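Local coordinates for protein TruD (Uncultured prochloron, PDB 4BS9) that probably acts as a zinc-containing, ATP-dependent YcaO-type heterocyclase that forms heterocycles in cyanobactin precursor peptides such as those of trunkamide, at residues K190-L198 against R253-L264; Y592-L602 against F613-A621. One frame throughout, in Å; residues are numbered along the deposited sequence.

Interaction 1. Residues K190-L198 against R253-L264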
loop_
_atom_site.group_PDB
_atom_site.type_symbol
_atom_site.label_atom_id
_atom_site.label_comp_id
_atom_site.label_asym_id
_atom_site.label_seq_id
_atom_site.Cartn_x
_atom_site.Cartn_y
_atom_site.Cartn_z
ATOM N N LYS A 190 13.411 -19.415 -13.688
ATOM C CA LYS A 190 13.606 -18.778 -14.980
ATOM C C LYS A 190 14.621 -17.672 -14.803
ATOM O O LYS A 190 14.276 -16.594 -14.332
ATOM C CB LYS A 190 12.308 -18.188 -15.510
ATOM C CG LYS A 190 12.453 -17.609 -16.903
ATOM C CD LYS A 190 11.125 -17.114 -17.473
ATOM C CE LYS A 190 10.837 -15.684 -17.055
ATOM N NZ LYS A 190 11.646 -14.647 -17.783
ATOM N N PRO A 191 15.883 -17.932 -15.161
ATOM C CA PRO A 191 16.934 -16.933 -15.052
ATOM C C PRO A 191 17.147 -16.120 -16.335
ATOM O O PRO A 191 17.865 -15.120 -16.329
ATOM C CB PRO A 191 18.163 -17.786 -14.764
ATOM C CG PRO A 191 17.921 -19.022 -15.558
ATOM C CD PRO A 191 16.427 -19.234 -15.589
ATOM N N VAL A 192 16.534 -16.535 -17.433
ATOM C CA VAL A 192 16.614 -15.759 -18.672
ATOM C C VAL A 192 15.447 -14.775 -18.773
ATOM O O VAL A 192 14.449 -14.886 -18.049
ATOM C CB VAL A 192 16.661 -16.669 -19.905
ATOM C CG1 VAL A 192 17.968 -17.422 -19.927
ATOM C CG2 VAL A 192 15.520 -17.669 -19.927
ATOM N N GLY A 193 15.568 -13.799 -19.660
ATOM C CA GLY A 193 14.539 -12.768 -19.750
ATOM C C GLY A 193 14.748 -11.554 -18.847
ATOM O O GLY A 193 15.583 -11.549 -17.945
ATOM N N SER A 194 13.956 -10.525 -19.110
ATOM C CA SER A 194 14.007 -9.266 -18.377
ATOM C C SER A 194 13.391 -9.367 -16.988
ATOM O O SER A 194 13.535 -8.439 -16.186
ATOM C CB SER A 194 13.261 -8.188 -19.168
ATOM O OG SER A 194 11.963 -8.641 -19.523
ATOM N N ILE A 195 12.665 -10.454 -16.719
ATOM C CA ILE A 195 12.141 -10.686 -15.388
ATOM C C ILE A 195 12.493 -12.082 -14.920
ATOM O O ILE A 195 12.202 -13.061 -15.589
ATOM C CB ILE A 195 10.630 -10.510 -15.322
ATOM C CG1 ILE A 195 10.201 -9.233 -16.030
ATOM C CG2 ILE A 195 10.186 -10.481 -13.866
ATOM C CD1 ILE A 195 8.696 -9.062 -16.069
ATOM N N LEU A 196 13.117 -12.153 -13.753
ATOM C CA LEU A 196 13.665 -13.391 -13.233
ATOM C C LEU A 196 12.613 -13.993 -12.334
ATOM O O LEU A 196 11.999 -13.266 -11.547
ATOM C CB LEU A 196 14.926 -13.105 -12.430
ATOM C CG LEU A 196 15.975 -12.305 -13.212
ATOM C CD1 LEU A 196 17.031 -11.757 -12.280
ATOM C CD2 LEU A 196 16.631 -13.153 -14.284
ATOM N N TRP A 197 12.377 -15.299 -12.473
ATOM C CA TRP A 197 11.387 -15.982 -11.673
ATOM C C TRP A 197 12.084 -17.022 -10.837
ATOM O O TRP A 197 12.808 -17.837 -11.379
ATOM C CB TRP A 197 10.397 -16.704 -12.551
ATOM C CG TRP A 197 9.529 -15.851 -13.406
ATOM C CD1 TRP A 197 9.836 -14.650 -13.985
ATOM C CD2 TRP A 197 8.197 -16.162 -13.822
ATOM N NE1 TRP A 197 8.773 -14.192 -14.720
ATOM C CE2 TRP A 197 7.754 -15.102 -14.641
ATOM C CE3 TRP A 197 7.324 -17.225 -13.559
ATOM C CZ2 TRP A 197 6.481 -15.074 -15.203
ATOM C CZ3 TRP A 197 6.055 -17.203 -14.124
ATOM C CH2 TRP A 197 5.649 -16.133 -14.943
ATOM N N LEU A 198 11.862 -17.001 -9.527
ATOM C CA LEU A 198 12.286 -18.089 -8.655
ATOM C C LEU A 198 11.112 -18.872 -8.086
ATOM O O LEU A 198 10.119 -18.313 -7.673
ATOM C CB LEU A 198 13.120 -17.541 -7.513
ATOM C CG LEU A 198 14.610 -17.762 -7.715
ATOM C CD1 LEU A 198 15.103 -17.164 -9.028
ATOM C CD2 LEU A 198 15.348 -17.162 -6.532
ATOM N N ARG A 253 13.670 -13.999 -25.742
ATOM C CA ARG A 253 14.165 -13.687 -24.383
ATOM C C ARG A 253 15.369 -12.746 -24.279
ATOM O O ARG A 253 16.462 -13.064 -24.739
ATOM C CB ARG A 253 14.520 -14.983 -23.639
ATOM C CG ARG A 253 13.327 -15.818 -23.193
ATOM C CD ARG A 253 12.463 -15.083 -22.179
ATOM N NE ARG A 253 11.216 -15.794 -21.881
ATOM C CZ ARG A 253 10.013 -15.487 -22.370
ATOM N NH1 ARG A 253 9.846 -14.464 -23.215
ATOM N NH2 ARG A 253 8.961 -16.226 -22.012
ATOM N N ALA A 254 15.163 -11.614 -23.613
ATOM C CA ALA A 254 16.237 -10.669 -23.324
ATOM C C ALA A 254 17.094 -11.134 -22.159
ATOM O O ALA A 254 16.576 -11.513 -21.122
ATOM C CB ALA A 254 15.654 -9.318 -22.979
ATOM N N THR A 255 18.408 -11.064 -22.311
ATOM C CA THR A 255 19.315 -11.613 -21.312
ATOM C C THR A 255 20.678 -10.931 -21.463
ATOM O O THR A 255 21.349 -11.078 -22.492
ATOM C CB THR A 255 19.463 -13.166 -21.467
ATOM O OG1 THR A 255 18.178 -13.785 -21.621
ATOM C CG2 THR A 255 20.162 -13.814 -20.266
ATOM N N LEU A 256 21.074 -10.160 -20.452
ATOM C CA LEU A 256 22.468 -9.771 -20.328
ATOM C C LEU A 256 23.143 -10.848 -19.504
ATOM O O LEU A 256 22.488 -11.503 -18.703
ATOM C CB LEU A 256 22.619 -8.458 -19.592
ATOM C CG LEU A 256 21.825 -7.271 -20.081
ATOM C CD1 LEU A 256 22.149 -6.088 -19.195
ATOM C CD2 LEU A 256 22.174 -6.960 -21.515
ATOM N N PRO A 257 24.449 -11.044 -19.690
ATOM C CA PRO A 257 25.144 -11.943 -18.774
ATOM C C PRO A 257 24.913 -11.560 -17.324
ATOM O O PRO A 257 24.696 -12.435 -16.488
ATOM C CB PRO A 257 26.624 -11.768 -19.147
ATOM C CG PRO A 257 26.667 -10.721 -20.216
ATOM C CD PRO A 257 25.305 -10.627 -20.805
ATOM N N SER A 258 24.929 -10.258 -17.048
ATOM C CA SER A 258 24.733 -9.759 -15.693
ATOM C C SER A 258 23.362 -10.141 -15.118
ATOM O O SER A 258 23.259 -10.457 -13.943
ATOM C CB SER A 258 24.968 -8.236 -15.619
ATOM O OG SER A 258 23.887 -7.484 -16.145
ATOM N N THR A 259 22.309 -10.141 -15.927
ATOM C CA THR A 259 21.003 -10.501 -15.394
ATOM C C THR A 259 20.904 -11.996 -15.231
ATOM O O THR A 259 20.304 -12.485 -14.282
ATOM C CB THR A 259 19.834 -10.020 -16.264
ATOM O OG1 THR A 259 19.754 -10.790 -17.471
ATOM C CG2 THR A 259 19.992 -8.529 -16.567
ATOM N N LEU A 260 21.463 -12.731 -16.177
ATOM C CA LEU A 260 21.501 -14.167 -16.056
ATOM C C LEU A 260 22.190 -14.485 -14.734
ATOM O O LEU A 260 21.651 -15.203 -13.880
ATOM C CB LEU A 260 22.270 -14.787 -17.228
ATOM C CG LEU A 260 22.505 -16.301 -17.153
ATOM C CD1 LEU A 260 21.179 -17.053 -17.196
ATOM C CD2 LEU A 260 23.416 -16.773 -18.265
ATOM N N GLN A 261 23.369 -13.910 -14.550
ATOM C CA GLN A 261 24.180 -14.292 -13.424
ATOM C C GLN A 261 23.524 -13.913 -12.106
ATOM O O GLN A 261 23.704 -14.579 -11.103
ATOM C CB GLN A 261 25.568 -13.669 -13.539
ATOM C CG GLN A 261 26.697 -14.570 -13.072
ATOM C CD GLN A 261 26.779 -15.845 -13.882
ATOM O OE1 GLN A 261 26.490 -15.857 -15.083
ATOM N NE2 GLN A 261 27.161 -16.933 -13.227
ATOM N N THR A 262 22.763 -12.832 -12.116
ATOM C CA THR A 262 22.061 -12.393 -10.930
ATOM C C THR A 262 21.092 -13.497 -10.504
ATOM O O THR A 262 21.131 -13.956 -9.373
ATOM C CB THR A 262 21.322 -11.063 -11.177
ATOM O OG1 THR A 262 22.280 -10.022 -11.368
ATOM C CG2 THR A 262 20.459 -10.700 -9.998
ATOM N N GLY A 263 20.256 -13.939 -11.434
ATOM C CA GLY A 263 19.233 -14.946 -11.169
ATOM C C GLY A 263 19.809 -16.249 -10.659
ATOM O O GLY A 263 19.294 -16.842 -9.719
ATOM N N LEU A 264 20.887 -16.704 -11.266
ATOM C CA LEU A 264 21.478 -17.973 -10.870
ATOM C C LEU A 264 22.045 -17.858 -9.463
ATOM O O LEU A 264 21.882 -18.729 -8.612
ATOM C CB LEU A 264 22.573 -18.379 -11.857
ATOM C CG LEU A 264 22.157 -18.617 -13.307
ATOM C CD1 LEU A 264 23.353 -19.048 -14.141
ATOM C CD2 LEU A 264 21.090 -19.684 -13.377
#

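Interaction 2. Residues Y592-L602 against F613-A621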
loop_
_atom_site.group_PDB
_atom_site.type_symbol
_atom_site.label_atom_id
_atom_site.label_comp_id
_atom_site.label_asym_id
_atom_site.label_seq_id
_atom_site.Cartn_x
_atom_site.Cartn_y
_atom_site.Cartn_z
ATOM N N TYR A 592 -30.139 16.966 -5.472
ATOM C CA TYR A 592 -30.175 16.940 -6.931
ATOM C C TYR A 592 -30.663 18.261 -7.532
ATOM O O TYR A 592 -30.197 18.656 -8.597
ATOM C CB TYR A 592 -31.001 15.752 -7.425
ATOM C CG TYR A 592 -30.162 14.505 -7.603
ATOM C CD1 TYR A 592 -29.898 13.645 -6.542
ATOM C CD2 TYR A 592 -29.611 14.196 -8.835
ATOM C CE1 TYR A 592 -29.115 12.503 -6.718
ATOM C CE2 TYR A 592 -28.828 13.065 -9.017
ATOM C CZ TYR A 592 -28.582 12.219 -7.961
ATOM O OH TYR A 592 -27.808 11.100 -8.166
ATOM N N GLN A 593 -31.565 18.954 -6.835
ATOM C CA GLN A 593 -32.014 20.293 -7.251
ATOM C C GLN A 593 -30.888 21.333 -7.282
ATOM O O GLN A 593 -30.906 22.236 -8.121
ATOM C CB GLN A 593 -33.118 20.818 -6.329
ATOM C CG GLN A 593 -34.338 19.919 -6.189
ATOM C CD GLN A 593 -35.072 19.702 -7.495
ATOM O OE1 GLN A 593 -35.257 18.558 -7.930
ATOM N NE2 GLN A 593 -35.504 20.791 -8.125
ATOM N N THR A 594 -29.932 21.234 -6.363
ATOM C CA THR A 594 -28.773 22.121 -6.394
ATOM C C THR A 594 -27.834 21.767 -7.552
ATOM O O THR A 594 -27.116 22.629 -8.046
ATOM C CB THR A 594 -27.987 22.097 -5.072
ATOM O OG1 THR A 594 -27.535 20.774 -4.796
ATOM C CG2 THR A 594 -28.853 22.556 -3.927
ATOM N N GLN A 595 -27.850 20.505 -7.986
ATOM C CA GLN A 595 -27.016 20.054 -9.106
ATOM C C GLN A 595 -27.804 19.972 -10.404
ATOM O O GLN A 595 -27.503 19.137 -11.259
ATOM C CB GLN A 595 -26.391 18.682 -8.811
ATOM C CG GLN A 595 -25.797 18.542 -7.421
ATOM C CD GLN A 595 -24.984 19.760 -7.016
ATOM O OE1 GLN A 595 -24.113 20.203 -7.761
ATOM N NE2 GLN A 595 -25.274 20.315 -5.837
ATOM N N ASN A 596 -28.814 20.829 -10.547
ATOM C CA ASN A 596 -29.557 20.950 -11.793
ATOM C C ASN A 596 -30.216 19.636 -12.233
ATOM O O ASN A 596 -30.079 19.222 -13.387
ATOM C CB ASN A 596 -28.613 21.451 -12.886
ATOM C CG ASN A 596 -29.345 21.906 -14.123
ATOM O OD1 ASN A 596 -29.387 21.191 -15.128
ATOM N ND2 ASN A 596 -29.939 23.092 -14.056
ATOM N N ARG A 597 -30.919 18.978 -11.310
ATOM C CA ARG A 597 -31.525 17.672 -11.594
ATOM C C ARG A 597 -32.776 17.364 -10.778
ATOM O O ARG A 597 -32.849 17.663 -9.589
ATOM C CB ARG A 597 -30.508 16.549 -11.384
ATOM C CG ARG A 597 -29.656 16.254 -12.605
ATOM C CD ARG A 597 -28.872 14.949 -12.471
ATOM N NE ARG A 597 -28.315 14.547 -13.761
ATOM C CZ ARG A 597 -28.940 13.802 -14.673
ATOM N NH1 ARG A 597 -30.158 13.313 -14.461
ATOM N NH2 ARG A 597 -28.330 13.533 -15.818
ATOM N N ASP A 598 -33.753 16.744 -11.434
ATOM C CA ASP A 598 -34.929 16.238 -10.760
ATOM C C ASP A 598 -34.709 14.773 -10.483
ATOM O O ASP A 598 -33.764 14.172 -10.996
ATOM C CB ASP A 598 -36.169 16.393 -11.628
ATOM C CG ASP A 598 -36.405 17.822 -12.073
ATOM O OD1 ASP A 598 -36.236 18.760 -11.253
ATOM O OD2 ASP A 598 -36.776 18.000 -13.258
ATOM N N LEU A 599 -35.604 14.194 -9.687
ATOM C CA LEU A 599 -35.468 12.814 -9.254
ATOM C C LEU A 599 -36.786 12.273 -8.700
ATOM O O LEU A 599 -37.232 12.708 -7.653
ATOM C CB LEU A 599 -34.366 12.733 -8.195
ATOM C CG LEU A 599 -34.037 11.372 -7.587
ATOM C CD1 LEU A 599 -33.829 10.290 -8.635
ATOM C CD2 LEU A 599 -32.791 11.508 -6.729
ATOM N N TRP A 600 -37.421 11.353 -9.419
ATOM C CA TRP A 600 -38.535 10.573 -8.871
ATOM C C TRP A 600 -38.152 9.107 -8.801
ATOM O O TRP A 600 -37.198 8.667 -9.449
ATOM C CB TRP A 600 -39.781 10.656 -9.752
ATOM C CG TRP A 600 -40.453 11.964 -9.773
ATOM C CD1 TRP A 600 -41.553 12.353 -9.041
ATOM C CD2 TRP A 600 -40.100 13.071 -10.604
ATOM N NE1 TRP A 600 -41.884 13.646 -9.360
ATOM C CE2 TRP A 600 -41.009 14.111 -10.320
ATOM C CE3 TRP A 600 -39.092 13.288 -11.561
ATOM C CZ2 TRP A 600 -40.938 15.365 -10.967
ATOM C CZ3 TRP A 600 -39.028 14.533 -12.200
ATOM C CH2 TRP A 600 -39.948 15.551 -11.901
ATOM N N VAL A 601 -38.927 8.353 -8.027
ATOM C CA VAL A 601 -38.828 6.908 -7.994
ATOM C C VAL A 601 -40.170 6.343 -8.406
ATOM O O VAL A 601 -41.172 6.633 -7.766
ATOM C CB VAL A 601 -38.460 6.394 -6.584
ATOM C CG1 VAL A 601 -38.607 4.881 -6.473
ATOM C CG2 VAL A 601 -37.035 6.783 -6.257
ATOM N N LEU A 602 -40.180 5.535 -9.464
ATOM C CA LEU A 602 -41.375 4.798 -9.878
ATOM C C LEU A 602 -41.416 3.393 -9.248
ATOM O O LEU A 602 -40.370 2.826 -8.958
ATOM C CB LEU A 602 -41.398 4.691 -11.398
ATOM C CG LEU A 602 -41.226 5.999 -12.177
ATOM C CD1 LEU A 602 -41.278 5.728 -13.679
ATOM C CD2 LEU A 602 -42.275 7.036 -11.779
ATOM N N PHE A 613 -38.028 -1.007 -7.873
ATOM C CA PHE A 613 -38.151 0.416 -8.180
ATOM C C PHE A 613 -37.157 0.906 -9.245
ATOM O O PHE A 613 -36.051 0.382 -9.334
ATOM C CB PHE A 613 -37.892 1.231 -6.910
ATOM C CG PHE A 613 -38.764 0.861 -5.761
ATOM C CD1 PHE A 613 -39.984 1.484 -5.578
ATOM C CD2 PHE A 613 -38.365 -0.107 -4.859
ATOM C CE1 PHE A 613 -40.805 1.138 -4.521
ATOM C CE2 PHE A 613 -39.180 -0.455 -3.797
ATOM C CZ PHE A 613 -40.402 0.165 -3.628
ATOM N N VAL A 614 -37.537 1.936 -10.014
ATOM C CA VAL A 614 -36.567 2.739 -10.771
ATOM C C VAL A 614 -36.388 4.087 -10.130
ATOM O O VAL A 614 -37.351 4.680 -9.686
ATOM C CB VAL A 614 -37.029 3.089 -12.190
ATOM C CG1 VAL A 614 -35.842 3.525 -13.035
ATOM C CG2 VAL A 614 -37.700 1.918 -12.843
ATOM N N GLY A 615 -35.161 4.589 -10.126
ATOM C CA GLY A 615 -34.901 6.015 -9.908
ATOM C C GLY A 615 -34.717 6.723 -11.254
ATOM O O GLY A 615 -33.822 6.361 -12.026
ATOM N N VAL A 616 -35.570 7.715 -11.537
ATOM C CA VAL A 616 -35.496 8.525 -12.770
ATOM C C VAL A 616 -34.980 9.916 -12.433
ATOM O O VAL A 616 -35.701 10.718 -11.827
ATOM C CB VAL A 616 -36.883 8.653 -13.469
ATOM C CG1 VAL A 616 -36.988 9.914 -14.334
ATOM C CG2 VAL A 616 -37.183 7.418 -14.302
ATOM N N SER A 617 -33.742 10.215 -12.828
ATOM C CA SER A 617 -33.254 11.579 -12.749
ATOM C C SER A 617 -33.042 12.180 -14.114
ATOM O O SER A 617 -32.382 11.590 -14.958
ATOM C CB SER A 617 -31.943 11.661 -12.014
ATOM O OG SER A 617 -31.419 12.966 -12.184
ATOM N N ASN A 618 -33.574 13.382 -14.289
ATOM C CA ASN A 618 -33.385 14.168 -15.486
ATOM C C ASN A 618 -32.782 15.499 -15.109
ATOM O O ASN A 618 -33.040 16.012 -14.017
ATOM C CB ASN A 618 -34.725 14.427 -16.175
ATOM C CG ASN A 618 -35.700 15.196 -15.293
ATOM O OD1 ASN A 618 -36.402 14.603 -14.470
ATOM N ND2 ASN A 618 -35.752 16.515 -15.466
ATOM N N ARG A 619 -31.992 16.059 -16.024
ATOM C CA ARG A 619 -31.529 17.438 -15.918
ATOM C C ARG A 619 -32.710 18.387 -15.926
ATOM O O ARG A 619 -33.741 18.094 -16.522
ATOM C CB ARG A 619 -30.610 17.796 -17.075
ATOM C CG ARG A 619 -29.146 17.528 -16.806
ATOM C CD ARG A 619 -28.328 17.821 -18.055
ATOM N NE ARG A 619 -27.152 18.661 -17.817
ATOM C CZ ARG A 619 -26.061 18.285 -17.144
ATOM N NH1 ARG A 619 -25.970 17.072 -16.587
ATOM N NH2 ARG A 619 -25.050 19.142 -17.009
ATOM N N LYS A 620 -32.554 19.524 -15.259
ATOM C CA LYS A 620 -33.629 20.518 -15.163
ATOM C C LYS A 620 -33.567 21.496 -16.325
ATOM O O LYS A 620 -34.588 21.806 -16.921
ATOM C CB LYS A 620 -33.543 21.269 -13.836
ATOM C CG LYS A 620 -33.832 20.395 -12.631
ATOM C CD LYS A 620 -33.529 21.089 -11.313
ATOM C CE LYS A 620 -34.471 22.252 -11.050
ATOM N NZ LYS A 620 -35.896 21.837 -11.113
ATOM N N ALA A 621 -32.357 21.976 -16.617
ATOM C CA ALA A 621 -32.076 22.859 -17.751
ATOM C C ALA A 621 -30.896 22.325 -18.562
ATOM O O ALA A 621 -30.233 21.375 -18.151
ATOM C CB ALA A 621 -31.789 24.274 -17.265
#

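Interaction 1. Residues K190-L198 against R253-L264
P191, in the turn between two antiparallel strands, rests on the opening turns of helix 257-283, its CB 3.8 Å from L264 CD2. L260 lies alongside the same ring, pointing the same way, with its CG anti to the backbone N (chi1 174°), a setting that carries CD1 back to 3.9 Å from P191 CB. The compact proline suits this wedge between two leucines. G263 faces it without a side chain, which allows P191 CA and G263 CA to approach to 4.9 Å.

R253 covers another side of the turn, at V192 and G193. From a CB directed at the turn, its chain bends at CG, which passes V192 CG2 at 4.3 Å. CD then lies 3.9 Å from G193 CA, and NE makes a weak bond to the carbonyl of D165. The guanidinium ends in long, weak ion pairs with D166 and with E27 of the second subunit. That same E27 forms a salt bridge with K190 NZ, which also grips V192 O and I195 O. G193 N gives an almost straight bond (178°) to T255 OG1 at 3.3 Å; at its backbone angles a CB would press on V192 O and run into K190 NZ, so glycine suits the place.

L196 and L198 turn from strand 195-202 onto the helix, which runs nearly along the strand. That strand pairs along one edge with strand 186-190 and along the other with 296-301, while I126 of helix 124-136 covers L260 and L264.

Interaction 2. Residues Y592-L602 against F613-A621
R597 runs its side chain alongside S617, fully extended from CG to NE, and brings NH1 to 2.6 Å from S617 OG, which meets the guanidinium at its edge. The hydroxyl, anti to its own backbone N (chi1 170°), serves two bonds: it accepts from the arginine and donates to D598 O, 2.9 Å away. A serine suits this place, being small enough to fit against the arginine's edge and able both to give and to take a bond. The backbone N of R619 lies over one face of the guanidinium, R597 CB meets the edge of the Y592 ring, and NH2 is bonded to R626 O. With a leucine in place of R597, S617 OG would probably lose its donor and R626 O its mate. Farther along this same face, V601 CG1 packs 3.7 Å from F613 CB.

On the other face of the hairpin, D598 divides its carboxylate between two partners. OD1 uses its syn lone pair in a salt bridge to K620 NZ at 3.1 Å, while OD2 takes N618 ND2 at 2.9 Å on its anti side, tilted out of the carboxylate plane. The N618 amide lies nearly coplanar with the W600 ring (14°), its OD1 reaching the ring edge 3.5 Å from CZ3.

The backbones join as an antiparallel hairpin, with W600 and V616 exchanging both bonds (V616 N to W600 O, 2.8 Å). Strand 612-619 is the middle of three, flanked by 597-603 and 628-633. Helix 637-654 packs against V601, F613 and Y592, the last lying near the end of helix 583-594.

The two contacts belong to separate parts of the fold, their centres 59 Å apart and their nearest atoms about 42 Å. They follow in series along the chain: interaction 1 closes before interaction 2 opens. No beta sheet is shared. Interaction 1 joins a helix to the mixed seven-stranded beta sheet and has the second subunit against it; between its segments the chain supplies C209 and C212, two of the four zinc ligands, though the metal site itself lies away from the contact. Interaction 2 is local, a hairpin in a three-stranded antiparallel array. Interaction 1 thus lies at the contact with the second subunit, whereas interaction 2 is packing inside the YcaO part of a single chain.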